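Local coordinates for glutathione S-transferase-like protein (Methylobacillus flagellatus, PDB 4GLT) that binds glutathione and probably works as a transferase of the glutathione S-transferase family, at residues Y33-R38 and D219-I224; K44-D49 and E90-R95; A117-V122 and I179-M184. One frame throughout, in Å; residues are numbered along the deposited sequence.

Contact 1 of 3, residues Y33-R38 and D219-I224; sequences YARKVR and DTAPVI. With GSH (glutathione), chain E.
R35 turns CG anti to its own amide N (chi1 -172°), and the rest of its chain runs out straight to T220. R35 NE donates to T220 OG1 at 3.2 Å with a nearly straight bond (166°). The hydroxyl lies at the guanidinium edge, close to its plane. A221 lies over one face of the group, with its CA 3.3 Å above that plane. P222 CD covers the same face and comes within 3.2 Å of R35 NH1. R38 bends at chi3 (81°) to lay its guanidinium face against T220, whose CB is 3.9 Å above the plane. F217 holds the polar groups from outside: its carbonyl accepts from R35 NH2 and from T220 OG1, and its ring makes a cation-pi contact with R35. On another side of the helix, one face of the Y33 ring meets glutathione CB1, and Y33 CD2 lies 3.1 Å from glutathione O2. The helix 32-44 that meets the C-terminal tail through two arginines thus also lines the glutathione site, in the thioredoxin-like N-terminal domain known from this family.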
ATOM      1  N   TYR A  33       6.891  -7.242   4.857  1.00 51.93           N
ATOM      2  CA  TYR A  33       5.566  -6.724   5.191  1.00 76.08           C
ATOM      3  C   TYR A  33       4.944  -7.562   6.295  1.00 50.34           C
ATOM      4  O   TYR A  33       4.258  -7.040   7.159  1.00 50.51           O
ATOM      5  CB  TYR A  33       4.654  -6.767   3.967  1.00 61.04           C
ATOM      6  CG  TYR A  33       5.287  -6.185   2.739  1.00 63.14           C
ATOM      7  CD1 TYR A  33       5.397  -4.812   2.588  1.00 46.34           C
ATOM      8  CD2 TYR A  33       5.785  -7.007   1.732  1.00 50.73           C
ATOM      9  CE1 TYR A  33       5.968  -4.265   1.461  1.00 59.63           C
ATOM     10  CE2 TYR A  33       6.361  -6.472   0.603  1.00 57.11           C
ATOM     11  CZ  TYR A  33       6.451  -5.097   0.475  1.00 56.37           C
ATOM     12  OH  TYR A  33       7.034  -4.548  -0.642  1.00 47.41           O
ATOM     13  N   ALA A  34       5.180  -8.870   6.238  1.00 49.21           N
ATOM     14  CA  ALA A  34       4.725  -9.773   7.276  1.00 49.05           C
ATOM     15  C   ALA A  34       5.472  -9.448   8.561  1.00 55.95           C
ATOM     16  O   ALA A  34       4.885  -9.409   9.637  1.00 56.95           O
ATOM     17  CB  ALA A  34       4.959 -11.217   6.870  1.00 56.08           C
ATOM     18  N   ARG A  35       6.769  -9.200   8.432  1.00 45.30           N
ATOM     19  CA  ARG A  35       7.610  -8.922   9.578  1.00 46.86           C
ATOM     20  C   ARG A  35       7.148  -7.662  10.309  1.00 49.11           C
ATOM     21  O   ARG A  35       7.144  -7.619  11.539  1.00 55.51           O
ATOM     22  CB  ARG A  35       9.080  -8.796   9.154  1.00 44.58           C
ATOM     23  CG  ARG A  35      10.035  -8.698  10.330  1.00 50.39           C
ATOM     24  CD  ARG A  35      11.473  -8.452   9.904  1.00 54.55           C
ATOM     25  NE  ARG A  35      12.378  -8.537  11.050  1.00 60.96           N
ATOM     26  CZ  ARG A  35      13.690  -8.335  10.991  1.00 53.56           C
ATOM     27  NH1 ARG A  35      14.271  -8.030   9.843  1.00 53.97           N
ATOM     28  NH2 ARG A  35      14.417  -8.453  12.086  1.00 50.97           N
ATOM     29  N   LYS A  36       6.783  -6.635   9.548  1.00 62.19           N
ATOM     30  CA  LYS A  36       6.275  -5.394  10.127  1.00 53.75           C
ATOM     31  C   LYS A  36       5.048  -5.722  10.986  1.00 61.98           C
ATOM     32  O   LYS A  36       4.906  -5.218  12.108  1.00 51.75           O
ATOM     33  CB  LYS A  36       5.939  -4.376   9.015  1.00 44.56           C
ATOM     34  CG  LYS A  36       5.390  -3.033   9.502  1.00 43.26           C
ATOM     35  CD  LYS A  36       4.935  -2.135   8.344  1.00 43.39           C
ATOM     36  CE  LYS A  36       4.107  -2.927   7.334  1.00 53.25           C
ATOM     37  NZ  LYS A  36       3.289  -2.064   6.434  1.00 46.83           N
ATOM     38  N   VAL A  37       4.172  -6.582  10.461  1.00 46.63           N
ATOM     39  CA  VAL A  37       2.989  -7.031  11.202  1.00 43.90           C
ATOM     40  C   VAL A  37       3.368  -7.839  12.450  1.00 50.97           C
ATOM     41  O   VAL A  37       2.852  -7.599  13.536  1.00 48.83           O
ATOM     42  CB  VAL A  37       2.039  -7.869  10.313  1.00 50.00           C
ATOM     43  CG1 VAL A  37       0.813  -8.290  11.095  1.00 59.56           C
ATOM     44  CG2 VAL A  37       1.617  -7.074   9.092  1.00 45.47           C
ATOM     45  N   ARG A  38       4.267  -8.807  12.302  1.00 64.76           N
ATOM     46  CA  ARG A  38       4.658  -9.612  13.455  1.00 57.63           C
ATOM     47  C   ARG A  38       5.244  -8.719  14.539  1.00 57.85           C
ATOM     48  O   ARG A  38       4.932  -8.880  15.719  1.00 66.00           O
ATOM     49  CB  ARG A  38       5.654 -10.697  13.062  1.00 49.95           C
ATOM     50  CG  ARG A  38       5.106 -11.684  12.045  1.00 52.80           C
ATOM     51  CD  ARG A  38       6.238 -12.291  11.234  1.00 53.96           C
ATOM     52  NE  ARG A  38       6.915 -13.379  11.934  1.00 69.48           N
ATOM     53  CZ  ARG A  38       8.149 -13.791  11.650  1.00 82.49           C
ATOM     54  NH1 ARG A  38       8.842 -13.191  10.693  1.00 71.61           N
ATOM     55  NH2 ARG A  38       8.694 -14.793  12.324  1.00 71.00           N
ATOM     56  N   ASP A 219      13.686 -11.009  17.073  1.00 82.57           N
ATOM     57  CA  ASP A 219      13.041 -12.314  17.097  1.00 70.31           C
ATOM     58  C   ASP A 219      12.351 -12.663  15.788  1.00 69.71           C
ATOM     59  O   ASP A 219      11.819 -13.761  15.640  1.00 70.92           O
ATOM     60  CB  ASP A 219      12.008 -12.373  18.219  1.00 94.19           C
ATOM     61  CG  ASP A 219      12.606 -12.787  19.544  1.00107.47           C
ATOM     62  OD1 ASP A 219      13.836 -13.009  19.606  1.00101.94           O
ATOM     63  OD2 ASP A 219      11.838 -12.895  20.523  1.00 93.97           O
ATOM     64  N   THR A 220      12.345 -11.732  14.843  1.00 73.87           N
ATOM     65  CA  THR A 220      11.594 -11.936  13.606  1.00 72.35           C
ATOM     66  C   THR A 220      12.445 -11.792  12.342  1.00 72.34           C
ATOM     67  O   THR A 220      11.909 -11.675  11.243  1.00 68.75           O
ATOM     68  CB  THR A 220      10.394 -10.972  13.521  1.00 75.77           C
ATOM     69  OG1 THR A 220      10.861  -9.622  13.617  1.00 59.01           O
ATOM     70  CG2 THR A 220       9.394 -11.248  14.649  1.00 57.11           C
ATOM     71  N   ALA A 221      13.766 -11.811  12.496  1.00 70.17           N
ATOM     72  CA  ALA A 221      14.668 -11.693  11.350  1.00 68.09           C
ATOM     73  C   ALA A 221      14.360 -12.725  10.266  1.00 70.31           C
ATOM     74  O   ALA A 221      14.125 -13.900  10.552  1.00 61.97           O
ATOM     75  CB  ALA A 221      16.119 -11.809  11.793  1.00 64.82           C
ATOM     76  N   PRO A 222      14.367 -12.286   9.004  1.00 65.21           N
ATOM     77  CA  PRO A 222      14.126 -13.242   7.936  1.00 60.65           C
ATOM     78  C   PRO A 222      15.192 -14.328   7.947  1.00 75.38           C
ATOM     79  O   PRO A 222      16.272 -14.134   8.509  1.00 85.64           O
ATOM     80  CB  PRO A 222      14.202 -12.386   6.664  1.00 48.87           C
ATOM     81  CG  PRO A 222      14.964 -11.167   7.064  1.00 60.96           C
ATOM     82  CD  PRO A 222      14.601 -10.924   8.499  1.00 60.35           C
ATOM     83  N   VAL A 223      14.855 -15.461   7.350  1.00 69.58           N
ATOM     84  CA  VAL A 223      15.575 -16.706   7.514  1.00 92.12           C
ATOM     85  C   VAL A 223      15.307 -17.661   6.361  1.00 82.00           C
ATOM     86  O   VAL A 223      14.477 -17.382   5.514  1.00 77.85           O
ATOM     87  CB  VAL A 223      15.151 -17.397   8.808  1.00 94.83           C
ATOM     88  CG1 VAL A 223      15.325 -18.894   8.663  1.00 85.87           C
ATOM     89  CG2 VAL A 223      15.964 -16.858   9.972  1.00 81.04           C
ATOM     90  N   ILE A 224      16.031 -18.779   6.320  1.00106.86           N
ATOM     91  CA  ILE A 224      15.782 -19.812   5.320  1.00 91.92           C
ATOM     92  C   ILE A 224      16.621 -19.618   4.072  1.00 88.29           C
ATOM     93  O   ILE A 224      16.472 -18.628   3.351  1.00 83.07           O
TER
HETATM   94  N1  GSH E 301       1.117  -4.476   0.115  1.00 47.65           N
HETATM   95  CA1 GSH E 301       1.218  -5.792   0.783  1.00 53.94           C
HETATM   96  C1  GSH E 301       1.487  -5.463   2.220  1.00 48.79           C
HETATM   97  O11 GSH E 301       1.188  -6.273   3.114  1.00 48.77           O
HETATM   98  O12 GSH E 301       1.991  -4.347   2.470  1.00 49.10           O
HETATM   99  CB1 GSH E 301       2.325  -6.631   0.119  1.00 44.27           C
HETATM  100  CG1 GSH E 301       2.448  -8.044   0.707  1.00 45.30           C
HETATM  101  CD1 GSH E 301       3.572  -8.824   0.031  1.00 65.17           C
HETATM  102  OE1 GSH E 301       4.145  -8.365  -0.946  1.00 51.68           O
HETATM  103  N2  GSH E 301       3.880 -10.014   0.564  1.00 70.86           N
HETATM  104  CA2 GSH E 301       4.824 -10.997   0.022  1.00 60.28           C
HETATM  105  C2  GSH E 301       6.272 -10.585   0.124  1.00 63.30           C
HETATM  106  O2  GSH E 301       6.678  -9.953   1.090  1.00 52.48           O
HETATM  107  CB2 GSH E 301       4.451 -11.365  -1.408  1.00 66.15           C
HETATM  108  SG2 GSH E 301       2.896 -12.283  -1.467  1.00 72.71           S
HETATM  109  N3  GSH E 301       7.076 -10.958  -0.867  1.00 61.30           N
HETATM  110  CA3 GSH E 301       8.472 -10.554  -0.935  1.00 69.01           C
HETATM  111  C3  GSH E 301       9.414 -11.536  -0.269  1.00 75.26           C
HETATM  112  O31 GSH E 301      10.615 -11.543  -0.623  1.00 72.14           O
HETATM  113  O32 GSH E 301       8.968 -12.298   0.620  1.00 67.68           O

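Contact 2 of 3, residues K44-D49 and E90-R95; sequences KRIDVD and EYLDHR
K44 and D93 join two helix ends of the thioredoxin-like domain. R45, with positive phi, closes helix 32-44 in a Schellman motif, and the chain then passes to strand 49-52, which runs parallel to strand 24-27: a beta-alpha-beta unit. The K44 chain is bent along most of its length and slants across D93. Its CG lies 3.7 Å from the carbonyl O of L92. The ammonium then turns to D93, where NZ forms a salt bridge with OD1 and a hydrogen bond with the backbone O. Both distances are modelled doubtfully short. The carbonyls of T96 and A99 also lie within hydrogen-bonding reach of NZ, so four oxygens gather round three N-H groups. D93 in turn accepts from the amides of L101 and I102, which hold its carboxylate in place. R95 folds back on its own helix: its CD lies over one face of the Y91 ring, and its NH1 donates to Y91 O at 3.0 Å. H106 of the second subunit takes up R95 NH1 and stacks on the H94 ring. I46 CD1 lies 3.5 Å from both L92 O and R95 CB, and 4.0 Å from L92 CD2.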
ATOM      1  N   LYS A  44       2.559  -4.599  20.732  1.00 69.97           N
ATOM      2  CA  LYS A  44       1.275  -4.399  21.371  1.00 62.75           C
ATOM      3  C   LYS A  44       1.064  -5.429  22.469  1.00 73.10           C
ATOM      4  O   LYS A  44       0.167  -5.298  23.280  1.00 68.27           O
ATOM      5  CB  LYS A  44       0.130  -4.424  20.364  1.00 55.73           C
ATOM      6  CG  LYS A  44       0.054  -3.196  19.491  1.00 49.05           C
ATOM      7  CD  LYS A  44       0.297  -1.935  20.289  1.00 56.52           C
ATOM      8  CE  LYS A  44      -0.910  -1.499  21.076  1.00 57.05           C
ATOM      9  NZ  LYS A  44      -1.424  -0.192  20.641  1.00 56.98           N
ATOM     10  N   ARG A  45       1.887  -6.468  22.477  1.00 61.31           N
ATOM     11  CA  ARG A  45       1.695  -7.546  23.426  1.00 78.61           C
ATOM     12  C   ARG A  45       0.404  -8.254  23.147  1.00 72.67           C
ATOM     13  O   ARG A  45      -0.370  -8.517  24.048  1.00 76.23           O
ATOM     14  CB  ARG A  45       1.618  -7.003  24.844  1.00 78.86           C
ATOM     15  CG  ARG A  45       2.610  -5.913  25.170  1.00 86.09           C
ATOM     16  CD  ARG A  45       3.916  -6.494  25.661  1.00 92.96           C
ATOM     17  NE  ARG A  45       4.611  -5.549  26.524  1.00120.60           N
ATOM     18  CZ  ARG A  45       5.447  -4.612  26.090  1.00121.39           C
ATOM     19  NH1 ARG A  45       5.701  -4.491  24.798  1.00 95.52           N
ATOM     20  NH2 ARG A  45       6.030  -3.796  26.953  1.00133.29           N
ATOM     21  N   ILE A  46       0.155  -8.520  21.880  1.00 59.81           N
ATOM     22  CA  ILE A  46      -1.027  -9.248  21.487  1.00 66.91           C
ATOM     23  C   ILE A  46      -0.657 -10.679  21.136  1.00 63.26           C
ATOM     24  O   ILE A  46       0.263 -10.915  20.372  1.00 66.84           O
ATOM     25  CB  ILE A  46      -1.693  -8.578  20.283  1.00 66.31           C
ATOM     26  CG1 ILE A  46      -2.199  -7.195  20.685  1.00 74.64           C
ATOM     27  CG2 ILE A  46      -2.823  -9.436  19.759  1.00 59.42           C
ATOM     28  CD1 ILE A  46      -2.616  -6.317  19.534  1.00 61.55           C
ATOM     29  N   ASP A  47      -1.372 -11.631  21.717  1.00 59.09           N
ATOM     30  CA  ASP A  47      -1.140 -13.032  21.429  1.00 62.01           C
ATOM     31  C   ASP A  47      -1.786 -13.325  20.101  1.00 63.42           C
ATOM     32  O   ASP A  47      -2.958 -13.070  19.911  1.00 70.15           O
ATOM     33  CB  ASP A  47      -1.781 -13.890  22.516  1.00 71.19           C
ATOM     34  CG  ASP A  47      -1.654 -15.375  22.253  1.00 72.48           C
ATOM     35  OD1 ASP A  47      -1.348 -15.779  21.122  1.00 74.31           O
ATOM     36  OD2 ASP A  47      -1.869 -16.151  23.192  1.00 76.73           O
ATOM     37  N   VAL A  48      -1.018 -13.888  19.186  1.00 70.55           N
ATOM     38  CA  VAL A  48      -1.522 -14.171  17.844  1.00 57.36           C
ATOM     39  C   VAL A  48      -0.971 -15.492  17.303  1.00 64.71           C
ATOM     40  O   VAL A  48       0.231 -15.739  17.340  1.00 76.89           O
ATOM     41  CB  VAL A  48      -1.184 -13.015  16.876  1.00 74.94           C
ATOM     42  CG1 VAL A  48       0.323 -12.818  16.789  1.00 61.45           C
ATOM     43  CG2 VAL A  48      -1.779 -13.269  15.499  1.00 69.79           C
ATOM     44  N   ASP A  49      -1.857 -16.347  16.814  1.00 65.75           N
ATOM     45  CA  ASP A  49      -1.451 -17.612  16.217  1.00 69.47           C
ATOM     46  C   ASP A  49      -0.718 -17.332  14.909  1.00 72.52           C
ATOM     47  O   ASP A  49      -1.338 -17.031  13.895  1.00 77.36           O
ATOM     48  CB  ASP A  49      -2.679 -18.489  15.964  1.00 70.36           C
ATOM     49  CG  ASP A  49      -2.318 -19.886  15.494  1.00 79.94           C
ATOM     50  OD1 ASP A  49      -3.248 -20.697  15.305  1.00 96.47           O
ATOM     51  OD2 ASP A  49      -1.117 -20.180  15.316  1.00 87.00           O
ATOM     52  N   GLU A  90      -3.046  -1.034  11.575  1.00 58.06           N
ATOM     53  CA  GLU A  90      -3.882  -0.025  12.227  1.00 64.71           C
ATOM     54  C   GLU A  90      -4.857  -0.743  13.146  1.00 62.48           C
ATOM     55  O   GLU A  90      -5.077  -0.346  14.285  1.00 55.33           O
ATOM     56  CB  GLU A  90      -4.619   0.858  11.219  1.00 53.59           C
ATOM     57  CG  GLU A  90      -5.318   2.035  11.876  1.00 65.29           C
ATOM     58  CD  GLU A  90      -5.711   3.126  10.899  1.00 72.44           C
ATOM     59  OE1 GLU A  90      -6.006   2.810   9.727  1.00 60.36           O
ATOM     60  OE2 GLU A  90      -5.744   4.307  11.313  1.00 62.14           O
ATOM     61  N   TYR A  91      -5.417  -1.832  12.642  1.00 55.70           N
ATOM     62  CA  TYR A  91      -6.265  -2.694  13.445  1.00 54.94           C
ATOM     63  C   TYR A  91      -5.634  -3.114  14.782  1.00 54.02           C
ATOM     64  O   TYR A  91      -6.273  -3.022  15.824  1.00 59.67           O
ATOM     65  CB  TYR A  91      -6.632  -3.928  12.635  1.00 49.26           C
ATOM     66  CG  TYR A  91      -7.419  -4.938  13.415  1.00 53.28           C
ATOM     67  CD1 TYR A  91      -8.781  -4.778  13.610  1.00 51.41           C
ATOM     68  CD2 TYR A  91      -6.800  -6.048  13.962  1.00 54.31           C
ATOM     69  CE1 TYR A  91      -9.511  -5.705  14.321  1.00 59.40           C
ATOM     70  CE2 TYR A  91      -7.523  -6.982  14.673  1.00 79.51           C
ATOM     71  CZ  TYR A  91      -8.879  -6.802  14.851  1.00 64.03           C
ATOM     72  OH  TYR A  91      -9.606  -7.722  15.567  1.00 59.91           O
ATOM     73  N   LEU A  92      -4.388  -3.582  14.748  1.00 49.61           N
ATOM     74  CA  LEU A  92      -3.738  -4.108  15.951  1.00 52.97           C
ATOM     75  C   LEU A  92      -3.342  -3.022  16.959  1.00 60.29           C
ATOM     76  O   LEU A  92      -3.423  -3.235  18.166  1.00 57.46           O
ATOM     77  CB  LEU A  92      -2.510  -4.944  15.581  1.00 61.71           C
ATOM     78  CG  LEU A  92      -2.741  -6.252  14.816  1.00 52.42           C
ATOM     79  CD1 LEU A  92      -1.453  -6.726  14.168  1.00 63.35           C
ATOM     80  CD2 LEU A  92      -3.303  -7.326  15.729  1.00 49.90           C
ATOM     81  N   ASP A  93      -2.918  -1.858  16.475  1.00 47.36           N
ATOM     82  CA  ASP A  93      -2.502  -0.798  17.386  1.00 53.69           C
ATOM     83  C   ASP A  93      -3.675  -0.350  18.251  1.00 61.42           C
ATOM     84  O   ASP A  93      -3.481   0.267  19.284  1.00 57.29           O
ATOM     85  CB  ASP A  93      -1.908   0.394  16.633  1.00 58.22           C
ATOM     86  CG  ASP A  93      -1.438   1.507  17.566  1.00 69.45           C
ATOM     87  OD1 ASP A  93      -0.982   1.212  18.693  1.00 68.71           O
ATOM     88  OD2 ASP A  93      -1.520   2.687  17.168  1.00 66.16           O
ATOM     89  N   HIS A  94      -4.890  -0.689  17.834  1.00 68.67           N
ATOM     90  CA  HIS A  94      -6.090  -0.262  18.551  1.00 57.33           C
ATOM     91  C   HIS A  94      -6.593  -1.354  19.495  1.00 67.76           C
ATOM     92  O   HIS A  94      -7.539  -1.145  20.242  1.00 63.08           O
ATOM     93  CB  HIS A  94      -7.191   0.097  17.549  1.00 62.37           C
ATOM     94  CG  HIS A  94      -8.428   0.650  18.183  1.00 93.82           C
ATOM     95  ND1 HIS A  94      -9.484  -0.146  18.575  1.00 79.10           N
ATOM     96  CD2 HIS A  94      -8.782   1.922  18.488  1.00 88.27           C
ATOM     97  CE1 HIS A  94     -10.432   0.612  19.096  1.00 78.40           C
ATOM     98  NE2 HIS A  94     -10.031   1.870  19.058  1.00 73.79           N
ATOM     99  N   ARG A  95      -6.026  -2.545  19.387  1.00 61.71           N
ATOM    100  CA  ARG A  95      -6.374  -3.656  20.269  1.00 55.72           C
ATOM    101  C   ARG A  95      -5.989  -3.482  21.742  1.00 71.66           C
ATOM    102  O   ARG A  95      -6.710  -3.906  22.624  1.00 71.45           O
ATOM    103  CB  ARG A  95      -5.819  -4.966  19.729  1.00 66.77           C
ATOM    104  CG  ARG A  95      -6.850  -5.863  19.078  1.00 58.24           C
ATOM    105  CD  ARG A  95      -7.635  -5.142  18.009  1.00 65.65           C
ATOM    106  NE  ARG A  95      -8.841  -4.517  18.529  1.00 90.15           N
ATOM    107  CZ  ARG A  95      -9.526  -3.570  17.895  1.00108.09           C
ATOM    108  NH1 ARG A  95      -9.119  -3.120  16.716  1.00 73.77           N
ATOM    109  NH2 ARG A  95     -10.617  -3.060  18.444  1.00 90.57           N
TER

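Contact 3 of 3, residues A117-V122 and I179-M184; sequences ALADGV and IAVGCM
The carboxylate of D120 is the one flat side-chain group here, and it reaches A180 through water. One oxygen of it, OD1, hydrogen-bonds the water at 2.7 Å, and the same water reaches A180 O at 2.9 Å. The other, OD2, forms a salt bridge with K36 of helix 32-44. Apart from the water link the contact is apolar. A119 CB rests 3.8 Å from A180 CB and 3.7 Å from A180 O, with V181 CG2 a little farther off. M184 carries the other end. Its CG stands anti to the backbone N (chi1 173°), which sends the chain to the next turn of the facing helix. SD then lies 3.6 Å from V122 CG1, and CG passes 3.9 Å from A119 O. M159 of helix 142-162 touches both A119 and M184. Cutting M184 back to an alanine would probably leave V122 without its sulfur neighbour and open a gap next to M159. The axes of segments 117-122 and 179-184 come to 8.6 Å at 14°, with A119 and A180 CB in direct contact. These turns of helices 106-133 and 176-191 run nearly parallel in the core of the all-helical C-terminal domain of glutathione S-transferases.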
ATOM      1  N   ALA A 117       5.112   4.749   4.441  1.00 43.21           N
ATOM      2  CA  ALA A 117       4.927   4.649   2.992  1.00 47.68           C
ATOM      3  C   ALA A 117       6.273   4.743   2.288  1.00 47.21           C
ATOM      4  O   ALA A 117       6.519   4.047   1.303  1.00 40.37           O
ATOM      5  CB  ALA A 117       3.969   5.731   2.493  1.00 38.03           C
ATOM      6  N   LEU A 118       7.161   5.582   2.813  1.00 41.31           N
ATOM      7  CA  LEU A 118       8.490   5.708   2.236  1.00 51.52           C
ATOM      8  C   LEU A 118       9.218   4.379   2.375  1.00 56.27           C
ATOM      9  O   LEU A 118       9.785   3.859   1.414  1.00 55.33           O
ATOM     10  CB  LEU A 118       9.290   6.820   2.916  1.00 55.68           C
ATOM     11  CG  LEU A 118      10.685   7.030   2.327  1.00 50.99           C
ATOM     12  CD1 LEU A 118      10.600   7.116   0.813  1.00 62.35           C
ATOM     13  CD2 LEU A 118      11.327   8.281   2.911  1.00 63.06           C
ATOM     14  N   ALA A 119       9.185   3.845   3.590  1.00 55.99           N
ATOM     15  CA  ALA A 119       9.786   2.557   3.912  1.00 44.34           C
ATOM     16  C   ALA A 119       9.163   1.411   3.115  1.00 50.43           C
ATOM     17  O   ALA A 119       9.874   0.582   2.544  1.00 47.68           O
ATOM     18  CB  ALA A 119       9.662   2.289   5.410  1.00 40.87           C
ATOM     19  N   ASP A 120       7.838   1.349   3.070  1.00 48.82           N
ATOM     20  CA  ASP A 120       7.207   0.301   2.265  1.00 45.73           C
ATOM     21  C   ASP A 120       7.547   0.477   0.788  1.00 44.52           C
ATOM     22  O   ASP A 120       7.757  -0.496   0.072  1.00 41.26           O
ATOM     23  CB  ASP A 120       5.695   0.292   2.460  1.00 50.67           C
ATOM     24  CG  ASP A 120       5.282  -0.316   3.790  1.00 67.94           C
ATOM     25  OD1 ASP A 120       6.160  -0.866   4.493  1.00 56.55           O
ATOM     26  OD2 ASP A 120       4.081  -0.242   4.129  1.00 63.46           O
ATOM     27  N   GLY A 121       7.624   1.726   0.346  1.00 45.14           N
ATOM     28  CA  GLY A 121       7.900   2.030  -1.051  1.00 45.32           C
ATOM     29  C   GLY A 121       9.283   1.570  -1.473  1.00 51.15           C
ATOM     30  O   GLY A 121       9.467   1.018  -2.557  1.00 51.91           O
ATOM     31  N   VAL A 122      10.254   1.809  -0.604  1.00 47.06           N
ATOM     32  CA  VAL A 122      11.600   1.313  -0.805  1.00 51.33           C
ATOM     33  C   VAL A 122      11.589  -0.208  -0.873  1.00 49.66           C
ATOM     34  O   VAL A 122      12.262  -0.816  -1.713  1.00 55.32           O
ATOM     35  CB  VAL A 122      12.523   1.783   0.334  1.00 53.58           C
ATOM     36  CG1 VAL A 122      13.882   1.103   0.243  1.00 62.31           C
ATOM     37  CG2 VAL A 122      12.682   3.285   0.273  1.00 43.63           C
ATOM     38  N   ILE A 179       9.440   0.776  13.161  1.00 49.26           N
ATOM     39  CA  ILE A 179       9.274  -0.617  12.810  1.00 55.73           C
ATOM     40  C   ILE A 179       9.424  -0.794  11.308  1.00 50.23           C
ATOM     41  O   ILE A 179      10.090  -1.721  10.841  1.00 58.27           O
ATOM     42  CB  ILE A 179       7.908  -1.152  13.256  1.00 58.20           C
ATOM     43  CG1 ILE A 179       7.801  -1.104  14.784  1.00 57.73           C
ATOM     44  CG2 ILE A 179       7.704  -2.563  12.737  1.00 56.29           C
ATOM     45  CD1 ILE A 179       6.522  -1.703  15.325  1.00 62.94           C
ATOM     46  N   ALA A 180       8.817   0.109  10.551  1.00 47.07           N
ATOM     47  CA  ALA A 180       8.784  -0.040   9.108  1.00 52.73           C
ATOM     48  C   ALA A 180      10.174   0.123   8.525  1.00 49.98           C
ATOM     49  O   ALA A 180      10.566  -0.593   7.602  1.00 51.16           O
ATOM     50  CB  ALA A 180       7.820   0.948   8.489  1.00 58.14           C
ATOM     51  N   VAL A 181      10.917   1.076   9.067  1.00 46.96           N
ATOM     52  CA  VAL A 181      12.281   1.308   8.631  1.00 53.50           C
ATOM     53  C   VAL A 181      13.192   0.127   8.981  1.00 54.64           C
ATOM     54  O   VAL A 181      14.131  -0.178   8.252  1.00 67.21           O
ATOM     55  CB  VAL A 181      12.818   2.620   9.232  1.00 53.07           C
ATOM     56  CG1 VAL A 181      14.334   2.688   9.145  1.00 46.56           C
ATOM     57  CG2 VAL A 181      12.168   3.799   8.531  1.00 44.22           C
ATOM     58  N   GLY A 182      12.908  -0.547  10.090  1.00 58.01           N
ATOM     59  CA  GLY A 182      13.674  -1.738  10.462  1.00 60.54           C
ATOM     60  C   GLY A 182      13.432  -2.893   9.498  1.00 59.02           C
ATOM     61  O   GLY A 182      14.365  -3.471   8.938  1.00 54.07           O
ATOM     62  N   CYS A 183      12.170  -3.237   9.307  1.00 44.09           N
ATOM     63  CA  CYS A 183      11.821  -4.316   8.395  1.00 71.52           C
ATOM     64  C   CYS A 183      12.391  -4.078   6.999  1.00 53.74           C
ATOM     65  O   CYS A 183      12.851  -5.016   6.345  1.00 58.60           O
ATOM     66  CB  CYS A 183      10.303  -4.513   8.372  1.00 56.03           C
ATOM     67  SG  CYS A 183       9.667  -4.884  10.025  1.00 60.25           S
ATOM     68  N   MET A 184      12.364  -2.821   6.560  1.00 55.75           N
ATOM     69  CA  MET A 184      12.942  -2.403   5.280  1.00 57.13           C
ATOM     70  C   MET A 184      14.438  -2.720   5.158  1.00 64.36           C
ATOM     71  O   MET A 184      14.862  -3.416   4.225  1.00 54.16           O
ATOM     72  CB  MET A 184      12.742  -0.889   5.073  1.00 51.83           C
ATOM     73  CG  MET A 184      13.475  -0.357   3.846  1.00 47.74           C
ATOM     74  SD  MET A 184      13.735   1.425   3.861  1.00 63.93           S
ATOM     75  CE  MET A 184      14.676   1.624   5.369  1.00 58.57           C
TER
HETATM   76  O   HOH W   1       8.506  -1.426   5.680  1.00 58.01           O

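From the N terminus, the chain passes strand 24-27 and enters contact 1 in helix 32-44, but the partner waits at the C-terminal tail. The loop closed by contact 1 therefore takes in the other two. Contact 2 opens where that helix ends and closes at the end of helix 85-93, all within the N-terminal domain. Contact 3 follows in series and joins two helices of the C-terminal domain. None of the three cross. Helix 32-44 links them: V37 packs on L92 of contact 2, and K36 packs on C183 of contact 3. Contacts 2 and 3 do not touch, yet both face the second subunit. Contact 1 ties the two domains together.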